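Side-chain contacts in SmhA (Serratia marcescens, PDB 7A27), which is one component of Smh, a tripartite alpha-pore forming toxin, and probably takes part in assembling a helical pore in target membranes: residues Ser84-Leu89 against Thr303-Val308; Ala114-Ala119 against Ala311-Ala316. All coordinates share one frame; numbering follows the deposited sequence.

Interaction 1: residues Ser84-Leu89 against Thr303-Val308; sequences SNFAAL and TEWGKV
One face of the F86 ring receives the outer corner of the W305 indole: W305 CZ3 sits 3.8 Å from F86 CD2, displaced from the ring centre toward its rim. F86 and W305 slide past each other in opposite directions, which brings W305 CH2 to 3.9 Å from F86 CB. The phenyl ring and the six-membered ring of W305 have centroids 5.4 Å apart and planes inclined at 55°, an oblique meeting. At the far end of the phenyl ring, F86 CZ meets the V308 CG1 methyl at 3.9 Å, again obliquely. F86 holds CG anti to its backbone N (chi1 -161°), which carries the ring out across the gap, while V308 points its methyl back from the opposite direction. Side chains alone span the distance between the backbones, the nearest CA atoms, those of F86 and V308, being 10.7 Å from each other. No hydrogen bond crosses; the contact is buried and apolar, as in the core of a helical bundle. Helix 48-96 supplies F86 and helix 301-321 supplies W305 and V308. W342 of helix 325-358 touches both aromatic residues, Y122 of helix 104-155 meets W305 edge-to-face, and L14 of helix 14-37 packs on W305 and V308.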
loop_
_atom_site.group_PDB
_atom_site.type_symbol
_atom_site.label_atom_id
_atom_site.label_comp_id
_atom_site.label_asym_id
_atom_site.label_seq_id
_atom_site.Cartn_x
_atom_site.Cartn_y
_atom_site.Cartn_z
ATOM N N SER A 84 -11.258 14.447 2.968
ATOM C CA SER A 84 -11.217 15.850 2.474
ATOM C C SER A 84 -12.593 16.469 2.699
ATOM O O SER A 84 -12.673 17.572 3.297
ATOM C CB SER A 84 -10.881 15.955 1.012
ATOM O OG SER A 84 -9.691 15.256 0.717
ATOM N N ASN A 85 -13.621 15.764 2.201
ATOM C CA ASN A 85 -15.037 16.187 2.281
ATOM C C ASN A 85 -15.346 16.564 3.734
ATOM O O ASN A 85 -15.904 17.649 3.960
ATOM C CB ASN A 85 -15.982 15.108 1.734
ATOM C CG ASN A 85 -16.047 15.036 0.220
ATOM O OD1 ASN A 85 -15.199 15.573 -0.482
ATOM N ND2 ASN A 85 -17.096 14.407 -0.296
ATOM N N PHE A 86 -14.958 15.719 4.687
ATOM C CA PHE A 86 -15.224 15.962 6.121
ATOM C C PHE A 86 -14.494 17.240 6.552
ATOM O O PHE A 86 -15.091 18.054 7.274
ATOM C CB PHE A 86 -14.827 14.768 6.984
ATOM C CG PHE A 86 -15.467 14.768 8.352
ATOM C CD1 PHE A 86 -14.949 15.532 9.377
ATOM C CD2 PHE A 86 -16.598 14.014 8.613
ATOM C CE1 PHE A 86 -15.542 15.549 10.632
ATOM C CE2 PHE A 86 -17.189 14.034 9.868
ATOM C CZ PHE A 86 -16.655 14.805 10.877
ATOM N N ALA A 87 -13.245 17.437 6.131
ATOM C CA ALA A 87 -12.483 18.655 6.475
ATOM C C ALA A 87 -13.268 19.875 6.013
ATOM O O ALA A 87 -13.433 20.822 6.831
ATOM C CB ALA A 87 -11.110 18.635 5.865
ATOM N N ALA A 88 -13.747 19.836 4.767
ATOM C CA ALA A 88 -14.519 20.934 4.149
ATOM C C ALA A 88 -15.733 21.261 5.022
ATOM O O ALA A 88 -16.003 22.444 5.239
ATOM C CB ALA A 88 -14.925 20.571 2.749
ATOM N N LEU A 89 -16.420 20.239 5.525
ATOM C CA LEU A 89 -17.625 20.411 6.379
ATOM C C LEU A 89 -17.237 21.091 7.704
ATOM O O LEU A 89 -18.000 21.954 8.166
ATOM C CB LEU A 89 -18.311 19.059 6.621
ATOM C CG LEU A 89 -18.922 18.376 5.395
ATOM C CD1 LEU A 89 -19.621 17.097 5.811
ATOM C CD2 LEU A 89 -19.894 19.274 4.647
ATOM N N THR A 303 -12.993 1.701 12.812
ATOM C CA THR A 303 -12.957 2.037 14.254
ATOM C C THR A 303 -12.595 3.516 14.425
ATOM O O THR A 303 -13.280 4.194 15.198
ATOM C CB THR A 303 -11.967 1.123 14.987
ATOM O OG1 THR A 303 -12.370 -0.208 14.662
ATOM C CG2 THR A 303 -11.899 1.375 16.481
ATOM N N GLU A 304 -11.578 4.011 13.717
ATOM C CA GLU A 304 -11.131 5.416 13.870
ATOM C C GLU A 304 -12.220 6.372 13.382
ATOM O O GLU A 304 -12.375 7.408 14.027
ATOM C CB GLU A 304 -9.761 5.677 13.255
ATOM C CG GLU A 304 -8.637 5.416 14.257
ATOM C CD GLU A 304 -8.535 6.379 15.435
ATOM O OE1 GLU A 304 -8.602 7.601 15.212
ATOM O OE2 GLU A 304 -8.378 5.910 16.574
ATOM N N TRP A 305 -12.978 6.057 12.333
ATOM C CA TRP A 305 -14.096 6.940 11.916
ATOM C C TRP A 305 -15.169 6.901 13.009
ATOM O O TRP A 305 -15.710 7.968 13.367
ATOM C CB TRP A 305 -14.649 6.610 10.515
ATOM C CG TRP A 305 -13.957 7.326 9.390
ATOM C CD1 TRP A 305 -13.198 6.792 8.391
ATOM C CD2 TRP A 305 -13.944 8.748 9.185
ATOM N NE1 TRP A 305 -12.727 7.783 7.571
ATOM C CE2 TRP A 305 -13.169 8.991 8.042
ATOM C CE3 TRP A 305 -14.506 9.834 9.865
ATOM C CZ2 TRP A 305 -12.948 10.278 7.571
ATOM C CZ3 TRP A 305 -14.291 11.100 9.392
ATOM C CH2 TRP A 305 -13.521 11.316 8.260
ATOM N N GLY A 306 -15.434 5.713 13.549
ATOM C CA GLY A 306 -16.382 5.492 14.658
ATOM C C GLY A 306 -16.030 6.311 15.874
ATOM O O GLY A 306 -16.972 6.752 16.556
ATOM N N LYS A 307 -14.734 6.514 16.140
ATOM C CA LYS A 307 -14.253 7.352 17.269
ATOM C C LYS A 307 -14.618 8.817 17.008
ATOM O O LYS A 307 -14.981 9.501 17.983
ATOM C CB LYS A 307 -12.753 7.182 17.504
ATOM C CG LYS A 307 -12.362 5.898 18.224
ATOM C CD LYS A 307 -10.934 5.884 18.749
ATOM C CE LYS A 307 -10.760 4.884 19.880
ATOM N NZ LYS A 307 -9.334 4.631 20.194
ATOM N N VAL A 308 -14.518 9.283 15.755
ATOM C CA VAL A 308 -14.903 10.671 15.359
ATOM C C VAL A 308 -16.418 10.806 15.533
ATOM O O VAL A 308 -16.867 11.873 15.997
ATOM C CB VAL A 308 -14.477 11.008 13.920
ATOM C CG1 VAL A 308 -14.953 12.385 13.478
ATOM C CG2 VAL A 308 -12.977 10.912 13.772
#

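Interaction 2: residues Ala114-Ala119 against Ala311-Ala316; sequences ALSDVA and AYLTAA
L115 lays its CB against the Y312 ring, 3.8 Å from CD2, and its CD1 methyl reaches Y312 CE2 at 4.0 Å. The leucine side chain runs obliquely to the tyrosine. Beyond the ring, Y312 OH is hydrogen-bonded to the backbone O of L9, which ties the buried tyrosine to the N-terminal segment. S116 comes next, at the closest approach of the backbones: its CA is 5.1 Å from that of Y312. The two helices lie antiparallel here, 168° between their directions and 8.2 Å between axes, a close pairing within the helical bundle, consistent with the small serine at the nearest point. S116 CB packs on Y312 CB at 3.9 Å, and S116 OG lies 3.6 Å from L313 CB in simple packing. A first torsion of 176° swings the hydroxyl of S116 away from its own backbone N and toward helix 301-321, where it hydrogen-bonds the carbonyl O of A309, one turn before L313. Further along, A119 directs its methyl toward the same helix, where W305, V308 and A309 receive it.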
loop_
_atom_site.group_PDB
_atom_site.type_symbol
_atom_site.label_atom_id
_atom_site.label_comp_id
_atom_site.label_asym_id
_atom_site.label_seq_id
_atom_site.Cartn_x
_atom_site.Cartn_y
_atom_site.Cartn_z
ATOM N N ALA A 114 -24.900 16.512 13.039
ATOM C CA ALA A 114 -24.975 16.079 11.623
ATOM C C ALA A 114 -23.645 15.459 11.170
ATOM O O ALA A 114 -23.686 14.448 10.453
ATOM C CB ALA A 114 -25.370 17.229 10.737
ATOM N N LEU A 115 -22.504 16.040 11.542
ATOM C CA LEU A 115 -21.182 15.488 11.132
ATOM C C LEU A 115 -20.963 14.135 11.817
ATOM O O LEU A 115 -20.308 13.277 11.205
ATOM C CB LEU A 115 -20.060 16.484 11.427
ATOM C CG LEU A 115 -20.181 17.837 10.719
ATOM C CD1 LEU A 115 -18.882 18.625 10.825
ATOM C CD2 LEU A 115 -20.550 17.668 9.247
ATOM N N SER A 116 -21.522 13.931 13.011
ATOM C CA SER A 116 -21.493 12.626 13.717
ATOM C C SER A 116 -22.057 11.562 12.773
ATOM O O SER A 116 -21.419 10.513 12.602
ATOM C CB SER A 116 -22.280 12.694 14.990
ATOM O OG SER A 116 -22.343 11.439 15.637
ATOM N N ASP A 117 -23.210 11.862 12.171
ATOM C CA ASP A 117 -23.923 11.015 11.182
ATOM C C ASP A 117 -22.987 10.713 9.998
ATOM O O ASP A 117 -22.839 9.526 9.643
ATOM C CB ASP A 117 -25.179 11.737 10.693
ATOM C CG ASP A 117 -26.203 10.881 9.994
ATOM O OD1 ASP A 117 -26.279 9.722 10.374
ATOM O OD2 ASP A 117 -26.906 11.397 9.087
ATOM N N VAL A 118 -22.390 11.749 9.399
ATOM C CA VAL A 118 -21.508 11.616 8.210
ATOM C C VAL A 118 -20.353 10.688 8.572
ATOM O O VAL A 118 -20.061 9.775 7.785
ATOM C CB VAL A 118 -20.987 12.976 7.733
ATOM C CG1 VAL A 118 -19.919 12.808 6.630
ATOM C CG2 VAL A 118 -22.136 13.862 7.276
ATOM N N ALA A 119 -19.711 10.936 9.707
ATOM C CA ALA A 119 -18.597 10.114 10.217
ATOM C C ALA A 119 -19.062 8.658 10.303
ATOM O O ALA A 119 -18.291 7.772 9.919
ATOM C CB ALA A 119 -18.155 10.624 11.561
ATOM N N ALA A 311 -17.188 10.965 19.360
ATOM C CA ALA A 311 -16.650 12.239 19.881
ATOM C C ALA A 311 -17.581 13.392 19.514
ATOM O O ALA A 311 -17.796 14.269 20.363
ATOM C CB ALA A 311 -15.272 12.472 19.327
ATOM N N TYR A 312 -18.100 13.383 18.287
ATOM C CA TYR A 312 -18.977 14.448 17.745
ATOM C C TYR A 312 -20.372 14.354 18.378
ATOM O O TYR A 312 -20.967 15.415 18.668
ATOM C CB TYR A 312 -18.981 14.399 16.217
ATOM C CG TYR A 312 -17.952 15.278 15.561
ATOM C CD1 TYR A 312 -16.599 15.020 15.682
ATOM C CD2 TYR A 312 -18.327 16.384 14.818
ATOM C CE1 TYR A 312 -15.650 15.838 15.093
ATOM C CE2 TYR A 312 -17.386 17.202 14.209
ATOM C CZ TYR A 312 -16.041 16.930 14.349
ATOM O OH TYR A 312 -15.118 17.749 13.776
ATOM N N LEU A 313 -20.866 13.140 18.619
ATOM C CA LEU A 313 -22.197 12.888 19.236
ATOM C C LEU A 313 -22.218 13.452 20.663
ATOM O O LEU A 313 -23.208 14.124 21.004
ATOM C CB LEU A 313 -22.482 11.380 19.219
ATOM C CG LEU A 313 -23.847 10.966 19.760
ATOM C CD1 LEU A 313 -24.964 11.654 18.987
ATOM C CD2 LEU A 313 -24.030 9.461 19.714
ATOM N N THR A 314 -21.173 13.157 21.447
ATOM C CA THR A 314 -20.995 13.602 22.855
ATOM C C THR A 314 -20.795 15.117 22.926
ATOM O O THR A 314 -21.301 15.714 23.893
ATOM C CB THR A 314 -19.893 12.832 23.585
ATOM O OG1 THR A 314 -18.665 13.012 22.894
ATOM C CG2 THR A 314 -20.198 11.356 23.707
ATOM N N ALA A 315 -20.104 15.700 21.947
ATOM C CA ALA A 315 -19.758 17.134 21.871
ATOM C C ALA A 315 -20.996 18.008 21.682
ATOM O O ALA A 315 -21.056 19.060 22.339
ATOM C CB ALA A 315 -18.799 17.367 20.739
ATOM N N ALA A 316 -21.929 17.585 20.825
ATOM C CA ALA A 316 -23.098 18.381 20.391
ATOM C C ALA A 316 -23.922 18.914 21.575
ATOM O O ALA A 316 -24.080 20.123 21.712
ATOM C CB ALA A 316 -23.925 17.572 19.425
#

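Overall arrangement
Interactions 1 and 2 have centres 9 Å apart and join directly: F86 CE2 packs on L115 O at 3.5 Å, and L89 CD1 on L115 CD2 at 3.6 Å. Both use helix 301-321, which meets helix 48-96 in interaction 1 and helix 104-155, the next helix of the chain, in interaction 2. Their segments alternate along the sequence, 84-89 and 114-119 preceding 303-308 and 311-316, and the late helix packs on two consecutive early ones. The centre of interaction 2 is about 30 Å from the centre of the chain, that of interaction 1 about 21 Å. Together they form a continuous three-helix region of the elongated soluble bundle, away from N359, a residue that can bind calcium.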